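Gamma-glutamyltranspeptidase (Streptomyces lincolnensis, PDB 6J3A) is a gamma-glutamyltranspeptidase homologue of the Ntn-hydrolase clan, related to LmbA, and probably acts as a transferase or hydrolase. Local coordinates at residues A22-S25 and A26-L30; Y133-G136 and Y137-G141. All blocks are in the same frame, centred on the assembly; numbering follows the deposited sequence.

Contact 1 of 2, residues A22-S25 and A26-L30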
ATOM      1  N   ALA A  22       3.690  -0.611 -11.239  1.00 26.21           N
ATOM      2  CA  ALA A  22       2.820   0.031 -12.219  1.00 26.33           C
ATOM      3  C   ALA A  22       1.942   1.098 -11.566  1.00 26.30           C
ATOM      4  O   ALA A  22       1.698   2.154 -12.155  1.00 27.48           O
ATOM      5  CB  ALA A  22       1.969  -1.008 -12.924  1.00 26.43           C
ATOM      6  N   SER A  23       1.475   0.823 -10.349  1.00 26.38           N
ATOM      7  CA  SER A  23       0.675   1.791  -9.603  1.00 25.84           C
ATOM      8  C   SER A  23       1.446   3.071  -9.394  1.00 26.42           C
ATOM      9  O   SER A  23       0.971   4.156  -9.741  1.00 26.40           O
ATOM     10  CB  SER A  23       0.288   1.236  -8.247  1.00 25.56           C
ATOM     11  OG  SER A  23      -0.684   0.231  -8.375  1.00 25.45           O
ATOM     12  N   GLN A  24       2.647   2.923  -8.836  1.00 26.64           N
ATOM     13  CA  GLN A  24       3.469   4.066  -8.455  1.00 26.64           C
ATOM     14  C   GLN A  24       3.985   4.828  -9.671  1.00 26.42           C
ATOM     15  O   GLN A  24       4.194   6.042  -9.596  1.00 26.68           O
ATOM     16  CB  GLN A  24       4.630   3.613  -7.554  1.00 27.16           C
ATOM     17  CG  GLN A  24       5.517   4.722  -6.977  1.00 27.44           C
ATOM     18  CD  GLN A  24       4.741   5.920  -6.438  1.00 28.94           C
ATOM     19  OE1 GLN A  24       3.934   5.778  -5.521  1.00 29.42           O
ATOM     20  NE2 GLN A  24       4.983   7.112  -7.015  1.00 28.53           N
ATOM     21  N   SER A  25       4.180   4.120 -10.783  1.00 25.99           N
ATOM     22  CA  SER A  25       4.657   4.736 -12.019  1.00 26.10           C
ATOM     23  C   SER A  25       3.549   5.609 -12.603  1.00 26.72           C
ATOM     24  O   SER A  25       3.796   6.743 -13.024  1.00 26.54           O
ATOM     25  CB  SER A  25       5.100   3.679 -13.041  1.00 25.82           C
ATOM     26  OG  SER A  25       6.237   2.957 -12.598  1.00 24.66           O
ATOM     27  N   ALA A  26       2.329   5.076 -12.606  1.00 26.83           N
ATOM     28  CA  ALA A  26       1.142   5.836 -13.011  1.00 27.63           C
ATOM     29  C   ALA A  26       0.909   7.044 -12.095  1.00 28.17           C
ATOM     30  O   ALA A  26       0.559   8.129 -12.551  1.00 28.52           O
ATOM     31  CB  ALA A  26      -0.075   4.930 -13.003  1.00 27.81           C
ATOM     32  N   MET A  27       1.123   6.845 -10.801  1.00 28.46           N
ATOM     33  CA  MET A  27       0.987   7.916  -9.827  1.00 28.48           C
ATOM     34  C   MET A  27       2.036   8.996 -10.046  1.00 28.14           C
ATOM     35  O   MET A  27       1.745  10.180  -9.895  1.00 28.16           O
ATOM     36  CB  MET A  27       1.128   7.355  -8.420  1.00 28.17           C
ATOM     37  CG  MET A  27       0.841   8.357  -7.328  1.00 28.42           C
ATOM     38  SD  MET A  27      -0.907   8.737  -7.284  1.00 30.59           S
ATOM     39  CE  MET A  27      -0.901  10.252  -6.332  1.00 30.78           C
ATOM     40  N   ALA A  28       3.253   8.580 -10.382  1.00 28.19           N
ATOM     41  CA  ALA A  28       4.324   9.514 -10.745  1.00 29.11           C
ATOM     42  C   ALA A  28       3.893  10.483 -11.858  1.00 29.01           C
ATOM     43  O   ALA A  28       4.238  11.657 -11.832  1.00 28.00           O
ATOM     44  CB  ALA A  28       5.580   8.755 -11.157  1.00 28.55           C
ATOM     45  N   VAL A  29       3.128   9.979 -12.819  1.00 30.03           N
ATOM     46  CA  VAL A  29       2.617  10.800 -13.906  1.00 31.15           C
ATOM     47  C   VAL A  29       1.628  11.841 -13.386  1.00 31.63           C
ATOM     48  O   VAL A  29       1.655  12.997 -13.824  1.00 32.45           O
ATOM     49  CB  VAL A  29       1.999   9.919 -15.007  1.00 31.56           C
ATOM     50  CG1 VAL A  29       1.249  10.753 -16.046  1.00 31.96           C
ATOM     51  CG2 VAL A  29       3.099   9.096 -15.668  1.00 31.27           C
ATOM     52  N   LEU A  30       0.768  11.443 -12.452  1.00 31.08           N
ATOM     53  CA  LEU A  30      -0.140  12.399 -11.825  1.00 30.80           C
ATOM     54  C   LEU A  30       0.636  13.490 -11.098  1.00 30.12           C
ATOM     55  O   LEU A  30       0.369  14.671 -11.307  1.00 29.61           O
ATOM     56  CB  LEU A  30      -1.111  11.702 -10.879  1.00 30.73           C
ATOM     57  CG  LEU A  30      -2.067  10.687 -11.517  1.00 30.57           C
ATOM     58  CD1 LEU A  30      -3.025  10.142 -10.466  1.00 29.98           C
ATOM     59  CD2 LEU A  30      -2.856  11.289 -12.672  1.00 30.29           C
TER

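Contact 2 of 2, residues Y133-G136 and Y137-G141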
ATOM      1  N   TYR A 133       9.088   5.139 -17.948  1.00 31.40           N
ATOM      2  CA  TYR A 133       9.064   4.279 -16.763  1.00 31.78           C
ATOM      3  C   TYR A 133       9.322   2.833 -17.136  1.00 30.72           C
ATOM      4  O   TYR A 133      10.215   2.207 -16.581  1.00 30.13           O
ATOM      5  CB  TYR A 133       7.725   4.406 -16.032  1.00 32.97           C
ATOM      6  CG  TYR A 133       7.473   5.817 -15.570  1.00 34.33           C
ATOM      7  CD1 TYR A 133       8.128   6.328 -14.452  1.00 35.61           C
ATOM      8  CD2 TYR A 133       6.633   6.666 -16.284  1.00 34.78           C
ATOM      9  CE1 TYR A 133       7.930   7.636 -14.036  1.00 35.64           C
ATOM     10  CE2 TYR A 133       6.427   7.974 -15.878  1.00 35.80           C
ATOM     11  CZ  TYR A 133       7.077   8.455 -14.752  1.00 35.90           C
ATOM     12  OH  TYR A 133       6.878   9.754 -14.339  1.00 36.37           O
ATOM     13  N   ALA A 134       8.546   2.332 -18.096  1.00 30.18           N
ATOM     14  CA  ALA A 134       8.706   0.968 -18.638  1.00 29.57           C
ATOM     15  C   ALA A 134      10.077   0.709 -19.264  1.00 28.07           C
ATOM     16  O   ALA A 134      10.664  -0.345 -19.039  1.00 26.82           O
ATOM     17  CB  ALA A 134       7.615   0.682 -19.657  1.00 29.72           C
ATOM     18  N   VAL A 135      10.562   1.674 -20.048  1.00 27.20           N
ATOM     19  CA  VAL A 135      11.906   1.623 -20.647  1.00 27.69           C
ATOM     20  C   VAL A 135      12.989   1.417 -19.586  1.00 27.95           C
ATOM     21  O   VAL A 135      13.879   0.581 -19.740  1.00 28.74           O
ATOM     22  CB  VAL A 135      12.245   2.926 -21.416  1.00 27.92           C
ATOM     23  CG1 VAL A 135      13.696   2.928 -21.900  1.00 26.90           C
ATOM     24  CG2 VAL A 135      11.326   3.113 -22.614  1.00 28.22           C
ATOM     25  N   GLY A 136      12.923   2.220 -18.533  1.00 29.04           N
ATOM     26  CA  GLY A 136      13.846   2.122 -17.398  1.00 29.62           C
ATOM     27  C   GLY A 136      13.847   0.756 -16.732  1.00 29.94           C
ATOM     28  O   GLY A 136      14.907   0.186 -16.487  1.00 30.20           O
ATOM     29  N   TYR A 137      12.663   0.219 -16.454  1.00 30.13           N
ATOM     30  CA  TYR A 137      12.568  -1.112 -15.849  1.00 31.19           C
ATOM     31  C   TYR A 137      12.940  -2.222 -16.827  1.00 31.90           C
ATOM     32  O   TYR A 137      13.390  -3.291 -16.417  1.00 32.41           O
ATOM     33  CB  TYR A 137      11.173  -1.356 -15.277  1.00 31.22           C
ATOM     34  CG  TYR A 137      10.877  -0.493 -14.070  1.00 31.70           C
ATOM     35  CD1 TYR A 137      11.648  -0.598 -12.907  1.00 31.53           C
ATOM     36  CD2 TYR A 137       9.840   0.439 -14.084  1.00 31.84           C
ATOM     37  CE1 TYR A 137      11.397   0.196 -11.799  1.00 30.66           C
ATOM     38  CE2 TYR A 137       9.587   1.243 -12.976  1.00 31.97           C
ATOM     39  CZ  TYR A 137      10.364   1.109 -11.835  1.00 30.65           C
ATOM     40  OH  TYR A 137      10.119   1.889 -10.733  1.00 28.95           O
ATOM     41  N   ALA A 138      12.758  -1.962 -18.115  1.00 31.48           N
ATOM     42  CA  ALA A 138      13.121  -2.920 -19.136  1.00 32.08           C
ATOM     43  C   ALA A 138      14.632  -3.035 -19.260  1.00 31.69           C
ATOM     44  O   ALA A 138      15.168  -4.139 -19.207  1.00 31.19           O
ATOM     45  CB  ALA A 138      12.507  -2.527 -20.464  1.00 32.81           C
ATOM     46  N   GLU A 139      15.315  -1.901 -19.407  1.00 32.56           N
ATOM     47  CA  GLU A 139      16.775  -1.929 -19.593  1.00 34.22           C
ATOM     48  C   GLU A 139      17.569  -2.076 -18.283  1.00 32.90           C
ATOM     49  O   GLU A 139      18.519  -2.844 -18.247  1.00 32.47           O
ATOM     50  CB  GLU A 139      17.279  -0.761 -20.462  1.00 35.76           C
ATOM     51  CG  GLU A 139      17.655   0.524 -19.749  1.00 37.23           C
ATOM     52  CD  GLU A 139      18.284   1.540 -20.684  1.00 37.62           C
ATOM     53  OE1 GLU A 139      19.481   1.402 -21.020  1.00 37.40           O
ATOM     54  OE2 GLU A 139      17.580   2.489 -21.075  1.00 37.84           O
ATOM     55  N   HIS A 140      17.176  -1.368 -17.223  1.00 32.29           N
ATOM     56  CA  HIS A 140      17.924  -1.394 -15.941  1.00 31.85           C
ATOM     57  C   HIS A 140      17.390  -2.379 -14.914  1.00 30.95           C
ATOM     58  O   HIS A 140      18.072  -2.653 -13.934  1.00 31.69           O
ATOM     59  CB  HIS A 140      17.996  -0.013 -15.298  1.00 32.48           C
ATOM     60  CG  HIS A 140      18.586   1.033 -16.186  1.00 33.76           C
ATOM     61  ND1 HIS A 140      19.907   1.009 -16.589  1.00 34.43           N
ATOM     62  CD2 HIS A 140      18.040   2.138 -16.749  1.00 34.29           C
ATOM     63  CE1 HIS A 140      20.148   2.057 -17.357  1.00 35.37           C
ATOM     64  NE2 HIS A 140      19.033   2.760 -17.469  1.00 35.24           N
ATOM     65  N   GLY A 141      16.163  -2.858 -15.100  1.00 30.32           N
ATOM     66  CA  GLY A 141      15.664  -4.041 -14.386  1.00 29.90           C
ATOM     67  C   GLY A 141      14.684  -3.837 -13.244  1.00 29.31           C
ATOM     68  O   GLY A 141      14.481  -2.722 -12.762  1.00 28.76           O
TER

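Contact 1 of 2, residues A22-S25 and A26-L30
Ala26 N reaches back to Ala22 O at 3.0 Å, the first of four successive backbone bonds that wind 22-25 onto 26-30. Met27 N follows with Ser23 O at 2.9 Å and Ala28 N with Gln24 O at 2.8 Å. The fourth, Val29 N to Ser25 O, is weak at 3.3 Å.

Between these two segments the side chains mostly touch backbone carbonyl oxygens. Val29 lays CG2 3.6 Å from Ser25 O, and the Ala28 methyl sits beside Gln24 O and Ser25 O. Gln24 bends at chi2 (44°), which brings NE2 over the next turn, 4.1 Å from Met27 CB, where the two side chains pass at a slant.

The polar ends find their partners elsewhere. Gln24 NE2 bonds to Glu31 OE1 of the second subunit, and Ser23 OG to Tyr613 O. Ser25 instead turns its hydroxyl back along the helix, with OG beside its own backbone N (chi1 -66°), where it hydrogen-bonds Leu21 O in the preceding turn.

Such i to i+4 bonding defines an alpha-helix, and here the 22-30 part of helix 20-31 is buried, set between strand 13-17, helices 36-50 and 127-140, and the subunit interface.

Contact 2 of 2, residues Y133-G136 and Y137-G141
Tyr137 N bonds to Tyr133 O at 3.2 Å, opening the last alpha-helical turns of helix 127-140, which ends where Gly141 takes a positive phi. Tyr133 O also lies 3.1 Å from Tyr137 CD2, so one oxygen accepts the amide bond and sits close to a ring carbon, obliquely to the ring. A chi1 of -69° sets the ring beside its backbone N and back along the preceding turn, while its OH bonds Arg617 NH1 of the second subunit. Replacing Tyr137 with an alanine would probably leave that arginine without this hydroxyl partner and open a gap beside Tyr133 O.

Ala138 N continues with Ala134 O at 2.8 Å, and Ala138 CB lies 3.2 Å from Ala134 O. Glu139 N then makes a nearly straight bond (168°) to Val135 O. The Glu139 side chain starts between backbone N and carbonyl carbon (chi1 90°) and runs extended, crossing Val135 so that Glu139 OE2 comes 4.0 Å from Val135 CG1; this carboxylate oxygen forms a salt bridge with Lys193 of helix 186-200.

His140 N closes the series on Gly136 O. Glu139 CG lies over the centre of one face of the His140 imidazole, 3.4 Å above the ring plane.

How the contacts relate
Val29 CG2 lies 3.5 Å from Tyr133 CE2 and Ser25 OG 3.8 Å from Tyr137 CE2, so the helices carrying the two contacts, 20-31 and 127-140, pack against each other; they also share helix 36-50 as a neighbour. One backbone pattern thus serves two settings. Contact 1 is wholly buried, and its small residues leave mostly hydroxyl and amide groups for polar work. Contact 2 is buried on its tyrosine side but reaches the surface at His140; its partly exposed Glu139 adds charge by pairing with Lys193 of helix 186-200. Each also meets the second subunit, contact 1 through a glutamine amide and contact 2 through a tyrosine hydroxyl.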